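Local structure of TipC2 (Streptococcus intermedius B196, 6DHX) at residues E30-Y33 with N37-N40; H48-Y53 with K58-I63; D80-F83 with N88-L91. The protein is an immunity protein that probably binds and neutralises a cognate antibacterial toxin exported by the type VII secretion system. All blocks are in the same frame, centred on the assembly; numbering follows the deposited sequence.

Contact 1 (E30-Y33 with N37-N40)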
loop_
_atom_site.group_PDB
_atom_site.type_symbol
_atom_site.label_atom_id
_atom_site.label_comp_id
_atom_site.label_asym_id
_atom_site.label_seq_id
_atom_site.Cartn_x
_atom_site.Cartn_y
_atom_site.Cartn_z
ATOM N N GLU A 30 5.771 2.107 14.125
ATOM C CA GLU A 30 6.855 1.437 14.815
ATOM C C GLU A 30 6.865 1.766 16.314
ATOM O O GLU A 30 7.233 0.914 17.150
ATOM C CB GLU A 30 8.199 1.823 14.152
ATOM C CG GLU A 30 9.335 0.893 14.628
ATOM C CD GLU A 30 9.986 1.357 15.943
ATOM O OE1 GLU A 30 9.852 2.556 16.287
ATOM O OE2 GLU A 30 10.623 0.525 16.646
ATOM N N LYS A 31 6.449 2.990 16.662
ATOM C CA LYS A 31 6.395 3.399 18.051
ATOM C C LYS A 31 5.332 2.636 18.832
ATOM O O LYS A 31 5.542 2.345 20.011
ATOM C CB LYS A 31 6.122 4.916 18.114
ATOM C CG LYS A 31 5.818 5.407 19.523
ATOM C CD LYS A 31 5.449 6.923 19.462
ATOM C CE LYS A 31 5.241 7.507 20.841
ATOM N NZ LYS A 31 5.114 9.003 20.803
ATOM N N THR A 32 4.207 2.299 18.183
ATOM C CA THR A 32 3.022 1.794 18.881
ATOM C C THR A 32 2.726 0.311 18.664
ATOM O O THR A 32 1.962 -0.255 19.464
ATOM C CB THR A 32 1.768 2.574 18.465
ATOM O OG1 THR A 32 1.495 2.409 17.076
ATOM C CG2 THR A 32 1.970 4.108 18.744
ATOM N N TYR A 33 3.336 -0.328 17.685
ATOM C CA TYR A 33 2.789 -1.642 17.309
ATOM C C TYR A 33 3.011 -2.718 18.349
ATOM O O TYR A 33 2.255 -3.707 18.346
ATOM C CB TYR A 33 3.350 -2.122 15.945
ATOM C CG TYR A 33 4.753 -2.707 15.965
ATOM C CD1 TYR A 33 5.864 -1.888 16.243
ATOM C CD2 TYR A 33 4.980 -4.077 15.707
ATOM C CE1 TYR A 33 7.163 -2.391 16.208
ATOM C CE2 TYR A 33 6.280 -4.571 15.671
ATOM C CZ TYR A 33 7.356 -3.726 15.907
ATOM O OH TYR A 33 8.648 -4.233 15.874
ATOM N N ASN A 37 -1.175 -0.711 18.963
ATOM C CA ASN A 37 -1.015 -0.260 17.580
ATOM C C ASN A 37 -1.956 0.890 17.274
ATOM O O ASN A 37 -3.155 0.788 17.495
ATOM C CB ASN A 37 -1.311 -1.453 16.655
ATOM C CG ASN A 37 -0.774 -1.248 15.231
ATOM O OD1 ASN A 37 -0.994 -0.221 14.612
ATOM N ND2 ASN A 37 -0.071 -2.266 14.712
ATOM N N ILE A 38 -1.395 1.967 16.692
ATOM C CA ILE A 38 -2.215 3.105 16.295
ATOM C C ILE A 38 -3.410 2.672 15.428
ATOM O O ILE A 38 -4.497 3.232 15.530
ATOM C CB ILE A 38 -1.320 4.144 15.560
ATOM C CG1 ILE A 38 -2.157 5.345 15.097
ATOM C CG2 ILE A 38 -0.583 3.553 14.314
ATOM C CD1 ILE A 38 -2.637 6.156 16.201
ATOM N N PHE A 39 -3.250 1.637 14.599
ATOM C CA PHE A 39 -4.336 1.226 13.717
ATOM C C PHE A 39 -5.453 0.505 14.453
ATOM O O PHE A 39 -6.512 0.266 13.858
ATOM C CB PHE A 39 -3.773 0.352 12.580
ATOM C CG PHE A 39 -3.125 1.159 11.491
ATOM C CD1 PHE A 39 -3.887 1.749 10.458
ATOM C CD2 PHE A 39 -1.746 1.362 11.494
ATOM C CE1 PHE A 39 -3.258 2.506 9.443
ATOM C CE2 PHE A 39 -1.108 2.094 10.497
ATOM C CZ PHE A 39 -1.853 2.705 9.456
ATOM N N ASN A 40 -5.258 0.155 15.739
ATOM C CA ASN A 40 -6.401 -0.269 16.541
ATOM C C ASN A 40 -7.468 0.812 16.571
ATOM O O ASN A 40 -8.631 0.489 16.800
ATOM C CB ASN A 40 -5.997 -0.598 17.999
ATOM C CG ASN A 40 -5.085 -1.843 18.083
ATOM O OD1 ASN A 40 -5.093 -2.664 17.192
ATOM N ND2 ASN A 40 -4.309 -1.955 19.148
HETATM O O HOH W 1 0.397 -4.569 16.506
#
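Thr32, in the last turn of helix 21-32, meets Ile38 through a single direct hydrogen bond: Ile38 N donates to Thr32 OG1 at 2.9 Å, with 153° at the hydrogen. The hydroxyl sits between its own backbone N and carbonyl carbon (chi1 63°), a rotamer that also lets it bond to the carbonyl of Glu28 one turn earlier, so one oxygen is engaged with both the helix and the chain beyond it. The carbonyl of Thr32 comes close to Asn37 N, but the angle is too poor for a hydrogen bond.

A second polar link runs through water. The molecule donates to Tyr33 O at 2.8 Å and accepts from Asn37 ND2 at 3.0 Å. The other end of this amide turns back on its own chain: Asn37 OD1 takes the N-H of Phe39 at 2.9 Å, the donor tilted 23° from the carbonyl plane. Bonds at both ends of the amide restrain its rotation.

Van der Waals contact is sparse: Asn37 ND2 lies 3.6 Å from Tyr33 CB, and Ile38 CB and CG2 rest against Thr32 OG1. Beyond the pair, Ile38 packs on Trp170 and Ile173 of helix 151-173, and Asn37 on Pro61 of strand 59-65.

The arrangement is a helix exit: the chain leaves helix 21-32 through a short loop, and an Asx turn at Asn37 opens the 3-10 segment 38-40.

Contact 2 (H48-Y53 with K58-I63)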
loop_
_atom_site.group_PDB
_atom_site.type_symbol
_atom_site.label_atom_id
_atom_site.label_comp_id
_atom_site.label_asym_id
_atom_site.label_seq_id
_atom_site.Cartn_x
_atom_site.Cartn_y
_atom_site.Cartn_z
ATOM N N HIS A 48 -3.050 -7.242 11.937
ATOM C CA HIS A 48 -2.526 -8.605 11.973
ATOM C C HIS A 48 -1.069 -8.561 12.417
ATOM O O HIS A 48 -0.384 -7.549 12.292
ATOM C CB HIS A 48 -2.626 -9.269 10.601
ATOM C CG HIS A 48 -4.027 -9.558 10.187
ATOM N ND1 HIS A 48 -4.628 -10.767 10.425
ATOM C CD2 HIS A 48 -4.963 -8.780 9.590
ATOM C CE1 HIS A 48 -5.872 -10.739 9.981
ATOM N NE2 HIS A 48 -6.101 -9.544 9.463
ATOM N N SER A 49 -0.584 -9.684 12.910
ATOM C CA SER A 49 0.816 -9.833 13.290
ATOM C C SER A 49 1.335 -11.084 12.608
ATOM O O SER A 49 0.847 -12.181 12.896
ATOM C CB SER A 49 0.948 -10.000 14.815
ATOM O OG SER A 49 0.522 -8.818 15.508
ATOM N N TYR A 50 2.352 -10.945 11.760
ATOM C CA TYR A 50 2.921 -12.084 11.042
ATOM C C TYR A 50 4.396 -12.282 11.383
ATOM O O TYR A 50 5.139 -11.316 11.602
ATOM C CB TYR A 50 2.762 -11.858 9.537
ATOM C CG TYR A 50 1.326 -11.758 9.090
ATOM C CD1 TYR A 50 0.417 -12.761 9.429
ATOM C CD2 TYR A 50 0.887 -10.709 8.285
ATOM C CE1 TYR A 50 -0.887 -12.727 9.013
ATOM C CE2 TYR A 50 -0.454 -10.659 7.867
ATOM C CZ TYR A 50 -1.314 -11.689 8.217
ATOM O OH TYR A 50 -2.623 -11.677 7.827
ATOM N N GLN A 51 4.837 -13.545 11.398
ATOM C CA GLN A 51 6.198 -13.852 11.800
ATOM C C GLN A 51 7.226 -13.155 10.903
ATOM O O GLN A 51 7.128 -13.206 9.672
ATOM C CB GLN A 51 6.412 -15.364 11.740
ATOM C CG GLN A 51 7.818 -15.759 12.075
ATOM C CD GLN A 51 8.088 -15.697 13.576
ATOM O OE1 GLN A 51 8.880 -14.870 14.041
ATOM N NE2 GLN A 51 7.447 -16.579 14.333
ATOM N N GLU A 52 8.236 -12.523 11.517
ATOM C CA GLU A 52 9.317 -11.922 10.737
ATOM C C GLU A 52 10.208 -13.008 10.167
ATOM O O GLU A 52 10.650 -13.911 10.887
ATOM C CB GLU A 52 10.184 -10.980 11.581
ATOM C CG GLU A 52 9.438 -9.729 12.084
ATOM C CD GLU A 52 9.626 -8.527 11.141
ATOM O OE1 GLU A 52 10.145 -8.694 10.007
ATOM O OE2 GLU A 52 9.243 -7.419 11.593
ATOM N N TYR A 53 10.527 -12.887 8.885
ATOM C CA TYR A 53 11.449 -13.849 8.277
ATOM C C TYR A 53 12.841 -13.829 8.922
ATOM O O TYR A 53 13.493 -14.877 9.019
ATOM C CB TYR A 53 11.557 -13.580 6.781
ATOM C CG TYR A 53 12.610 -14.421 6.113
ATOM C CD1 TYR A 53 12.384 -15.772 5.840
ATOM C CD2 TYR A 53 13.839 -13.873 5.759
ATOM C CE1 TYR A 53 13.362 -16.552 5.227
ATOM C CE2 TYR A 53 14.816 -14.642 5.150
ATOM C CZ TYR A 53 14.575 -15.977 4.887
ATOM O OH TYR A 53 15.555 -16.732 4.279
ATOM N N LYS A 58 10.108 -12.408 16.511
ATOM C CA LYS A 58 9.402 -11.152 16.290
ATOM C C LYS A 58 8.327 -11.282 15.214
ATOM O O LYS A 58 8.446 -12.072 14.269
ATOM C CB LYS A 58 10.385 -10.033 15.874
ATOM C CG LYS A 58 11.417 -9.718 16.957
ATOM C CD LYS A 58 12.360 -8.608 16.508
ATOM C CE LYS A 58 13.447 -8.339 17.537
ATOM N NZ LYS A 58 14.349 -7.265 17.034
ATOM N N PHE A 59 7.323 -10.428 15.323
ATOM C CA PHE A 59 6.220 -10.332 14.378
ATOM C C PHE A 59 6.125 -8.933 13.828
ATOM O O PHE A 59 6.398 -7.964 14.552
ATOM C CB PHE A 59 4.872 -10.647 15.043
ATOM C CG PHE A 59 4.767 -12.051 15.519
ATOM C CD1 PHE A 59 5.201 -12.410 16.789
ATOM C CD2 PHE A 59 4.259 -13.045 14.680
ATOM C CE1 PHE A 59 5.124 -13.750 17.235
ATOM C CE2 PHE A 59 4.177 -14.382 15.114
ATOM C CZ PHE A 59 4.614 -14.736 16.399
ATOM N N TYR A 60 5.778 -8.833 12.485
ATOM C CA TYR A 60 5.560 -7.483 11.935
ATOM C C TYR A 60 4.085 -7.207 11.796
ATOM O O TYR A 60 3.296 -8.140 11.687
ATOM C CB TYR A 60 6.222 -7.340 10.556
ATOM C CG TYR A 60 5.640 -8.230 9.472
ATOM C CD1 TYR A 60 4.588 -7.791 8.662
ATOM C CD2 TYR A 60 6.208 -9.480 9.192
ATOM C CE1 TYR A 60 4.104 -8.576 7.637
ATOM C CE2 TYR A 60 5.707 -10.280 8.152
ATOM C CZ TYR A 60 4.659 -9.803 7.389
ATOM O OH TYR A 60 4.131 -10.527 6.341
ATOM N N PRO A 61 3.689 -5.936 11.890
ATOM C CA PRO A 61 2.271 -5.580 11.754
ATOM C C PRO A 61 1.888 -5.449 10.280
ATOM O O PRO A 61 2.672 -5.004 9.427
ATOM C CB PRO A 61 2.179 -4.214 12.462
ATOM C CG PRO A 61 3.517 -3.590 12.218
ATOM C CD PRO A 61 4.543 -4.734 12.071
ATOM N N SER A 62 0.669 -5.886 10.002
ATOM C CA SER A 62 0.069 -5.816 8.677
ATOM C C SER A 62 -1.378 -5.404 8.866
ATOM O O SER A 62 -2.047 -5.924 9.768
ATOM C CB SER A 62 0.196 -7.193 7.991
ATOM O OG SER A 62 -0.421 -7.227 6.723
ATOM N N ILE A 63 -1.835 -4.449 8.053
ATOM C CA ILE A 63 -3.163 -3.856 8.168
ATOM C C ILE A 63 -3.975 -4.352 6.981
ATOM O O ILE A 63 -3.490 -4.310 5.840
ATOM C CB ILE A 63 -3.084 -2.315 8.149
ATOM C CG1 ILE A 63 -2.039 -1.783 9.169
ATOM C CG2 ILE A 63 -4.472 -1.699 8.316
ATOM C CD1 ILE A 63 -2.256 -2.276 10.653
HETATM O O HOH W 2 8.762 -6.737 14.206
#
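Tyr50 and Tyr60 carry the side-chain contact between the two strands, crossing each other on the sheet face they share with His48 and Ser62. Tyr60 holds CG between its backbone N and carbonyl carbon (chi1 65°), which swings the ring across to the neighbouring strand and beneath Tyr50. Tyr50 CB lies over one face of that ring, off-centre toward the rim and 3.5 Å from Tyr60 CZ, in a CH-pi contact. The Tyr50 ring turns an edge toward the same ring in an offset edge-to-face pair, with planes at 62° and centroids 5.8 Å apart. Farther along, Tyr50 CE2 reaches Ser62 CB at 3.5 Å, while the Ser62 hydroxyl bonds to Asp80 on the next strand.

Glu52 bends at chi2 (-94°), bringing its carboxylate back over the start of the Tyr60 side chain; OE2 comes to 3.2 Å from Tyr60 CB. A water donates to both Glu52 OE2 and Phe59 O, bridging the carboxylate to the opposite backbone. Phe59 leans the other way, its CD2 3.4 Å from Gln51 N.

Behind these groups, His48 and Ser62 exchange two backbone hydrogen bonds, as do Tyr50 and Tyr60, and Glu52 N adds a fifth to Lys58 O at 2.8 Å. CA-H...O contacts, such as Pro61 CA to His48 O, fill in between them.

The ladder is that of a twisted antiparallel beta hairpin, formed by strands 45-51 and 59-65 at the edge of the mixed sheet.

Contact 3 (D80-F83 with N88-L91). With SO4 (sulfate ion), chain D.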
loop_
_atom_site.group_PDB
_atom_site.type_symbol
_atom_site.label_atom_id
_atom_site.label_comp_id
_atom_site.label_asym_id
_atom_site.label_seq_id
_atom_site.Cartn_x
_atom_site.Cartn_y
_atom_site.Cartn_z
ATOM N N ASP A 80 1.598 -3.220 4.660
ATOM C CA ASP A 80 2.593 -4.057 5.326
ATOM C C ASP A 80 3.743 -3.188 5.807
ATOM O O ASP A 80 4.157 -2.278 5.103
ATOM C CB ASP A 80 3.163 -5.133 4.381
ATOM C CG ASP A 80 2.198 -6.260 4.138
ATOM O OD1 ASP A 80 1.415 -6.554 5.034
ATOM O OD2 ASP A 80 2.151 -6.819 3.012
ATOM N N PHE A 81 4.291 -3.494 6.981
ATOM C CA PHE A 81 5.430 -2.760 7.532
ATOM C C PHE A 81 6.655 -3.658 7.614
ATOM O O PHE A 81 6.546 -4.782 8.121
ATOM C CB PHE A 81 5.072 -2.275 8.946
ATOM C CG PHE A 81 4.040 -1.207 8.938
ATOM C CD1 PHE A 81 2.689 -1.528 8.842
ATOM C CD2 PHE A 81 4.416 0.140 8.971
ATOM C CE1 PHE A 81 1.681 -0.524 8.802
ATOM C CE2 PHE A 81 3.436 1.150 8.921
ATOM C CZ PHE A 81 2.053 0.811 8.811
ATOM N N SER A 82 7.799 -3.188 7.093
ATOM C CA SER A 82 9.048 -3.949 7.175
ATOM C C SER A 82 10.000 -3.082 7.972
ATOM O O SER A 82 10.530 -2.094 7.451
ATOM C CB SER A 82 9.639 -4.284 5.803
ATOM O OG SER A 82 8.734 -5.097 5.074
ATOM N N PHE A 83 10.178 -3.422 9.237
ATOM C CA PHE A 83 11.031 -2.604 10.096
ATOM C C PHE A 83 12.459 -3.111 10.192
ATOM O O PHE A 83 13.366 -2.338 10.554
ATOM C CB PHE A 83 10.481 -2.574 11.527
ATOM C CG PHE A 83 9.125 -1.979 11.676
ATOM C CD1 PHE A 83 8.808 -0.752 11.099
ATOM C CD2 PHE A 83 8.158 -2.636 12.472
ATOM C CE1 PHE A 83 7.552 -0.184 11.278
ATOM C CE2 PHE A 83 6.908 -2.080 12.639
ATOM C CZ PHE A 83 6.594 -0.850 12.061
ATOM N N ASN A 88 14.167 -1.048 4.550
ATOM C CA ASN A 88 12.969 -1.037 5.365
ATOM C C ASN A 88 11.960 -0.041 4.789
ATOM O O ASN A 88 12.327 0.889 4.082
ATOM C CB ASN A 88 13.328 -0.712 6.811
ATOM C CG ASN A 88 14.028 0.653 6.966
ATOM O OD1 ASN A 88 14.918 1.018 6.188
ATOM N ND2 ASN A 88 13.641 1.393 8.013
ATOM N N ASN A 89 10.670 -0.292 5.022
ATOM C CA ASN A 89 9.678 0.347 4.154
ATOM C C ASN A 89 8.277 0.150 4.729
ATOM O O ASN A 89 8.057 -0.681 5.609
ATOM C CB ASN A 89 9.743 -0.224 2.704
ATOM C CG ASN A 89 9.295 -1.698 2.607
ATOM O OD1 ASN A 89 8.097 -1.976 2.510
ATOM N ND2 ASN A 89 10.274 -2.650 2.627
ATOM N N ILE A 90 7.333 0.939 4.208
ATOM C CA ILE A 90 5.902 0.638 4.296
ATOM C C ILE A 90 5.445 0.331 2.890
ATOM O O ILE A 90 5.881 0.985 1.930
ATOM C CB ILE A 90 5.065 1.818 4.802
ATOM C CG1 ILE A 90 5.647 2.474 6.000
ATOM C CG2 ILE A 90 3.616 1.462 4.928
ATOM C CD1 ILE A 90 5.753 3.938 5.629
ATOM N N LEU A 91 4.566 -0.650 2.759
ATOM C CA LEU A 91 4.005 -1.007 1.450
ATOM C C LEU A 91 2.496 -0.880 1.572
ATOM O O LEU A 91 1.890 -1.571 2.401
ATOM C CB LEU A 91 4.384 -2.431 1.069
ATOM C CG LEU A 91 3.531 -2.954 -0.100
ATOM C CD1 LEU A 91 3.972 -2.238 -1.428
ATOM C CD2 LEU A 91 3.721 -4.436 -0.202
HETATM S S SO4 D . 15.017 4.127 10.044
HETATM O O1 SO4 D . 14.248 3.938 8.828
HETATM O O2 SO4 D . 15.924 5.240 9.915
HETATM O O3 SO4 D . 15.721 2.885 10.321
HETATM O O4 SO4 D . 14.125 4.488 11.086
HETATM O O HOH W 3 6.692 -3.875 3.720
#
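Asp80 and Leu91 form one end of the ladder: Asp80 N donates to Leu91 O at 2.8 Å and Leu91 N to Asp80 O. The Asp80 carboxylate is engaged by Ser62 of the neighbouring strand.

Ser82 forms the next hydrogen-bonded pair, with Asn89: Ser82 N reaches Asn89 O at 2.9 Å and 171°, and Asn89 N donates to Ser82 O. On the same face Asn89 CG lies between its backbone N and carbonyl carbon (chi1 68°), which lays the amide beside Ser82, Asn89 ND2 being 3.6 Å from Ser82 CB; this nitrogen is hydrogen-bonded to Asn87 O. A water joins Ser82 OG and Asn89 OD1, each at 2.7 Å, donating only weakly to Asp80 O.

On the other face, Phe81 and Ile90 run next to each other in the same direction. Ile90 CG2 sits over one face of the Phe81 ring toward its rim, while Ile90 CG1 is 3.9 Å from Phe81 CE2.

Asn88 ND2 donates to sulfate O1 at 2.7 Å and is hydrogen-bonded to Tyr26 OH; Arg112 also hydrogen-bonds the ion, which probably comes from the crystallisation liquor. The whole is an antiparallel beta hairpin whose Phe81 face packs on Ile25 and Thr29 of helix 21-32.

In the fold
From the N terminus, contact 1 comes first, closing the three-residue turn that leads out of helix 21-32 toward strand 45-51. Contact 2 then closes the hairpin of strands 45-51 and 59-65, and contact 3 that of strands 74-82 and 89-99. The three follow in series, and none encloses or crosses another. Strands 59-65 and 74-82 are neighbours, so the two hairpins belong to one sheet, linked by a probable backbone hydrogen bond between Pro61 O and Phe81 N. Contact 1 lies against both: Tyr33 packs on Pro61 and Phe83, and Phe39 on Ile63 and Phe81. Together they seat the end of the helix and its following turn on the sheet.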